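Local coordinates for protein activating signal cointegrator 1 complex subunit 2 (PDB 6YXQ) that binds K63-linked polyubiquitin chains and recruits the ASCC3 helicase subunit and ALKBH3 to sites of DNA alkylation damage, and also takes part in rescue of stalled ribosomes, at residues T90-L95 and I162-D167; D96-Y101 and R125-T130. All blocks are in the same frame, centred on the assembly; numbering follows the deposited sequence.

Contact 1. Residues T90-L95 and I162-D167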
# COMPACT_ATOMS: atom_id res chain seq x y z
N THR B 90 3.15 11.26 13.18
CA THR B 90 2.86 11.67 11.80
C THR B 90 3.27 10.59 10.81
O THR B 90 2.56 10.35 9.82
CB THR B 90 3.57 12.99 11.47
OG1 THR B 90 4.99 12.78 11.40
CG2 THR B 90 3.27 14.04 12.52
N LEU B 91 4.39 9.91 11.06
CA LEU B 91 4.86 8.86 10.17
C LEU B 91 3.82 7.75 10.01
O LEU B 91 3.42 7.40 8.89
CB LEU B 91 6.17 8.29 10.69
CG LEU B 91 6.66 6.94 10.18
CD1 LEU B 91 6.71 6.90 8.68
CD2 LEU B 91 8.04 6.77 10.72
N GLN B 92 3.39 7.17 11.13
CA GLN B 92 2.44 6.07 11.06
C GLN B 92 1.13 6.52 10.43
O GLN B 92 0.52 5.78 9.65
CB GLN B 92 2.19 5.48 12.46
CG GLN B 92 1.18 4.34 12.48
CD GLN B 92 -0.24 4.81 12.76
OE1 GLN B 92 -1.21 4.24 12.26
NE2 GLN B 92 -0.36 5.86 13.56
N LYS B 93 0.67 7.73 10.76
CA LYS B 93 -0.57 8.22 10.17
C LYS B 93 -0.43 8.45 8.68
O LYS B 93 -1.37 8.23 7.91
CB LYS B 93 -1.03 9.48 10.90
CG LYS B 93 -1.07 9.31 12.41
CD LYS B 93 -2.17 10.14 13.03
CE LYS B 93 -2.40 11.43 12.26
NZ LYS B 93 -3.15 12.42 13.08
N CYS B 94 0.77 8.87 8.24
CA CYS B 94 1.02 9.00 6.81
C CYS B 94 0.94 7.65 6.11
O CYS B 94 0.34 7.53 5.03
CB CYS B 94 2.39 9.66 6.60
SG CYS B 94 3.08 9.58 4.91
N LEU B 95 1.55 6.62 6.70
CA LEU B 95 1.51 5.30 6.08
C LEU B 95 0.09 4.74 6.07
O LEU B 95 -0.34 4.13 5.08
CB LEU B 95 2.46 4.36 6.80
CG LEU B 95 3.96 4.65 6.61
CD1 LEU B 95 4.77 4.11 7.78
CD2 LEU B 95 4.45 4.05 5.31
N ILE B 162 -5.07 -4.62 11.70
CA ILE B 162 -5.60 -5.66 10.83
C ILE B 162 -5.96 -5.03 9.49
O ILE B 162 -5.60 -5.60 8.45
CB ILE B 162 -6.79 -6.39 11.48
CG1 ILE B 162 -6.30 -7.37 12.54
CG2 ILE B 162 -7.58 -7.15 10.43
CD1 ILE B 162 -5.48 -8.53 11.98
N PRO B 163 -6.65 -3.88 9.44
CA PRO B 163 -6.86 -3.24 8.13
C PRO B 163 -5.59 -3.00 7.35
O PRO B 163 -5.55 -3.24 6.14
CB PRO B 163 -7.56 -1.92 8.50
CG PRO B 163 -8.26 -2.21 9.75
CD PRO B 163 -7.41 -3.19 10.50
N LYS B 164 -4.52 -2.53 8.01
CA LYS B 164 -3.28 -2.28 7.29
C LYS B 164 -2.70 -3.57 6.72
O LYS B 164 -2.08 -3.55 5.66
CB LYS B 164 -2.25 -1.60 8.20
CG LYS B 164 -2.70 -0.26 8.71
CD LYS B 164 -1.98 0.07 10.00
CE LYS B 164 -0.87 1.05 9.78
NZ LYS B 164 -1.31 2.43 10.11
N ILE B 165 -2.88 -4.70 7.41
CA ILE B 165 -2.38 -5.96 6.88
C ILE B 165 -3.16 -6.36 5.64
O ILE B 165 -2.58 -6.78 4.62
CB ILE B 165 -2.44 -7.05 7.97
CG1 ILE B 165 -1.37 -6.79 9.03
CG2 ILE B 165 -2.27 -8.42 7.34
CD1 ILE B 165 -1.53 -7.61 10.28
N LEU B 166 -4.49 -6.25 5.69
CA LEU B 166 -5.32 -6.54 4.53
C LEU B 166 -4.94 -5.65 3.36
O LEU B 166 -4.78 -6.12 2.22
CB LEU B 166 -6.79 -6.37 4.89
CG LEU B 166 -7.57 -7.60 5.38
CD1 LEU B 166 -6.84 -8.30 6.51
CD2 LEU B 166 -8.96 -7.20 5.81
N ASP B 167 -4.79 -4.35 3.62
CA ASP B 167 -4.34 -3.42 2.59
C ASP B 167 -2.99 -3.86 2.02
O ASP B 167 -2.80 -3.88 0.80
CB ASP B 167 -4.24 -2.00 3.16
CG ASP B 167 -5.60 -1.39 3.44
OD1 ASP B 167 -6.53 -1.64 2.64
OD2 ASP B 167 -5.72 -0.67 4.45
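Lys164 NZ is gripped by two oxygens of helix 89-101: it donates a hydrogen bond to Gln92 OE1 at 2.8 Å and forms a salt bridge with Asp96 OD2, one helical turn further on. The ammonium reaches OE1 in the carbonyl plane, on a lone pair, with a C=O...N angle of 130°. Gln92 points its CG anti to the backbone N (chi1 179°), then bends at chi2, which swings the amide out toward the lysine; the two side chains meet at about a right angle. Lys164 is extended through CD and turns at its last two torsions, bringing NZ round to both acceptors. Lys164 CE stays 4.1 Å from Gln92 OE1, so the amine does nearly all the touching. A leucine in place of Gln92 would probably leave the lysine ammonium with the Asp96 carboxylate but without its neutral second acceptor, freer to swing about its last bonds. Beside this bridge, Asp167 pairs with Arg15 of the ASCC3 chain, which also packs on Lys164. The arrangement is a polar side-chain bridge between two helices, 89-101 and 162-172, of the helical ASCC3-binding part of ASCC2, beside the subunit interface.

Contact 2. Residues D96-Y101 and R125-T130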
# COMPACT_ATOMS: atom_id res chain seq x y z
N ASP B 96 -0.66 4.93 7.17
CA ASP B 96 -2.07 4.56 7.18
C ASP B 96 -2.83 5.27 6.08
O ASP B 96 -3.68 4.67 5.42
CB ASP B 96 -2.67 4.88 8.55
CG ASP B 96 -4.01 4.20 8.77
OD1 ASP B 96 -4.93 4.40 7.95
OD2 ASP B 96 -4.15 3.46 9.77
N SER B 97 -2.54 6.56 5.87
CA SER B 97 -3.21 7.32 4.81
C SER B 97 -2.96 6.69 3.45
O SER B 97 -3.90 6.49 2.66
CB SER B 97 -2.70 8.76 4.80
OG SER B 97 -2.43 9.22 6.12
N TYR B 98 -1.69 6.40 3.15
CA TYR B 98 -1.37 5.80 1.86
C TYR B 98 -2.09 4.46 1.70
O TYR B 98 -2.78 4.23 0.70
CB TYR B 98 0.14 5.62 1.69
CG TYR B 98 0.52 4.94 0.39
CD1 TYR B 98 0.65 5.67 -0.79
CD2 TYR B 98 0.73 3.57 0.34
CE1 TYR B 98 0.99 5.05 -1.99
CE2 TYR B 98 1.07 2.94 -0.85
CZ TYR B 98 1.20 3.68 -2.01
OH TYR B 98 1.54 3.06 -3.19
N LEU B 99 -1.96 3.57 2.69
CA LEU B 99 -2.59 2.26 2.57
C LEU B 99 -4.10 2.38 2.39
O LEU B 99 -4.70 1.66 1.57
CB LEU B 99 -2.27 1.41 3.80
CG LEU B 99 -0.84 0.87 3.91
CD1 LEU B 99 -0.70 0.05 5.19
CD2 LEU B 99 -0.47 0.05 2.69
N ARG B 100 -4.74 3.29 3.12
CA ARG B 100 -6.19 3.41 3.06
C ARG B 100 -6.65 3.96 1.71
O ARG B 100 -7.67 3.51 1.19
CB ARG B 100 -6.68 4.32 4.19
CG ARG B 100 -8.16 4.67 4.11
CD ARG B 100 -8.63 5.42 5.36
NE ARG B 100 -10.09 5.51 5.44
CZ ARG B 100 -10.75 6.02 6.47
NH1 ARG B 100 -10.09 6.48 7.52
NH2 ARG B 100 -12.08 6.06 6.45
N TYR B 101 -5.91 4.91 1.14
CA TYR B 101 -6.45 5.67 0.01
C TYR B 101 -5.79 5.39 -1.34
O TYR B 101 -6.34 5.80 -2.36
CB TYR B 101 -6.38 7.17 0.31
CG TYR B 101 -7.33 7.60 1.40
CD1 TYR B 101 -8.71 7.49 1.24
CD2 TYR B 101 -6.85 8.12 2.60
CE1 TYR B 101 -9.58 7.87 2.25
CE2 TYR B 101 -7.72 8.51 3.61
CZ TYR B 101 -9.08 8.39 3.43
OH TYR B 101 -9.93 8.78 4.44
N ARG B 125 6.91 1.42 -4.12
CA ARG B 125 8.12 0.70 -3.72
C ARG B 125 8.58 1.12 -2.33
O ARG B 125 8.93 0.28 -1.49
CB ARG B 125 9.23 0.93 -4.74
CG ARG B 125 10.49 0.14 -4.46
CD ARG B 125 11.45 0.12 -5.64
NE ARG B 125 12.52 -0.85 -5.43
CZ ARG B 125 13.77 -0.53 -5.13
NH1 ARG B 125 14.13 0.74 -5.03
NH2 ARG B 125 14.67 -1.49 -4.94
N SER B 126 8.57 2.43 -2.06
CA SER B 126 9.11 2.90 -0.80
C SER B 126 8.26 2.43 0.37
O SER B 126 8.79 2.03 1.42
CB SER B 126 9.22 4.42 -0.81
OG SER B 126 9.27 4.90 0.52
N VAL B 127 6.93 2.46 0.21
CA VAL B 127 6.04 2.01 1.28
C VAL B 127 6.23 0.52 1.55
O VAL B 127 6.30 0.09 2.71
CB VAL B 127 4.58 2.33 0.93
CG1 VAL B 127 3.65 1.56 1.84
CG2 VAL B 127 4.33 3.83 1.01
N PHE B 128 6.32 -0.28 0.49
CA PHE B 128 6.56 -1.70 0.71
C PHE B 128 7.87 -1.93 1.46
O PHE B 128 7.93 -2.78 2.37
CB PHE B 128 6.58 -2.47 -0.61
CG PHE B 128 6.88 -3.92 -0.44
CD1 PHE B 128 5.92 -4.78 0.07
CD2 PHE B 128 8.12 -4.44 -0.77
CE1 PHE B 128 6.19 -6.13 0.24
CE2 PHE B 128 8.40 -5.79 -0.61
CZ PHE B 128 7.43 -6.63 -0.10
N LEU B 129 8.92 -1.19 1.11
CA LEU B 129 10.21 -1.41 1.78
C LEU B 129 10.17 -0.98 3.24
O LEU B 129 10.77 -1.64 4.10
CB LEU B 129 11.33 -0.70 1.03
CG LEU B 129 11.52 -1.15 -0.42
CD1 LEU B 129 12.01 -0.00 -1.26
CD2 LEU B 129 12.48 -2.33 -0.51
N THR B 130 9.48 0.12 3.53
CA THR B 130 9.30 0.54 4.92
C THR B 130 8.59 -0.54 5.73
O THR B 130 9.01 -0.88 6.85
CB THR B 130 8.51 1.84 4.96
OG1 THR B 130 9.14 2.81 4.12
CG2 THR B 130 8.43 2.37 6.38
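Val127 CG2 lies over one face of the Tyr98 ring, 4.0 Å from its centroid and 22° off the ring normal, a CH-pi contact displaced toward the rim. Its nearest ring atom is Tyr98 CD2, at 3.7 Å. The second methyl, CG1, meets the same side of the ring, 3.8 Å from Tyr98 CD2, so the valine fork sits against the CD2-CE2 bond. Tyr98 carries CG anti to its backbone N (chi1 177°), which sends the ring across to helix 114-135. Leu99 adds a looser touch, its CD2 lying 4.5 Å from Val127 CG1, and the valine thus fills the angle between a tyrosine and a leucine that follow one another in sequence.

In the next shell, Tyr44 meets the Tyr98 ring edge-to-face, while Leu123 and His124 pack on it from helix 114-135. One turn beyond Ser126, Thr130 OG1 bonds to the Ser126 carbonyl O at 2.8 Å, tilted 37° out of the carbonyl plane; the Thr130 backbone N reaches that oxygen from the other face. Ser126 and Thr130 pack on helix 53-75, and Leu99 runs on to Leu168 and Leu171 of helix 162-172. The Tyr98-Val127 packing joins helices 89-101 and 114-135, and helices 53-75 and 162-172 each pack against both of them.

Overall arrangement
Both contacts use helix 89-101, and their centres lie 7 Å apart. Contact 2 is wholly buried and apolar, binding that helix to 114-135 through an aromatic face and methyl groups. Contact 1 is partly buried and polar, tying the same helix to 162-172 through a single charged side chain. They meet at Lys164, which serves both: while its amine belongs to the polar bridge, Lys164 CB packs on Leu99 CD1 at 3.8 Å. The ASCC3 chain borders both contacts, its Arg15 pairing with Asp167 of segment 162-167 and with Asp96 of segment 96-101. Helix 89-101 thus offers apolar packing to 114-135 and adds charged bonds toward 162-172 and the partner subunit.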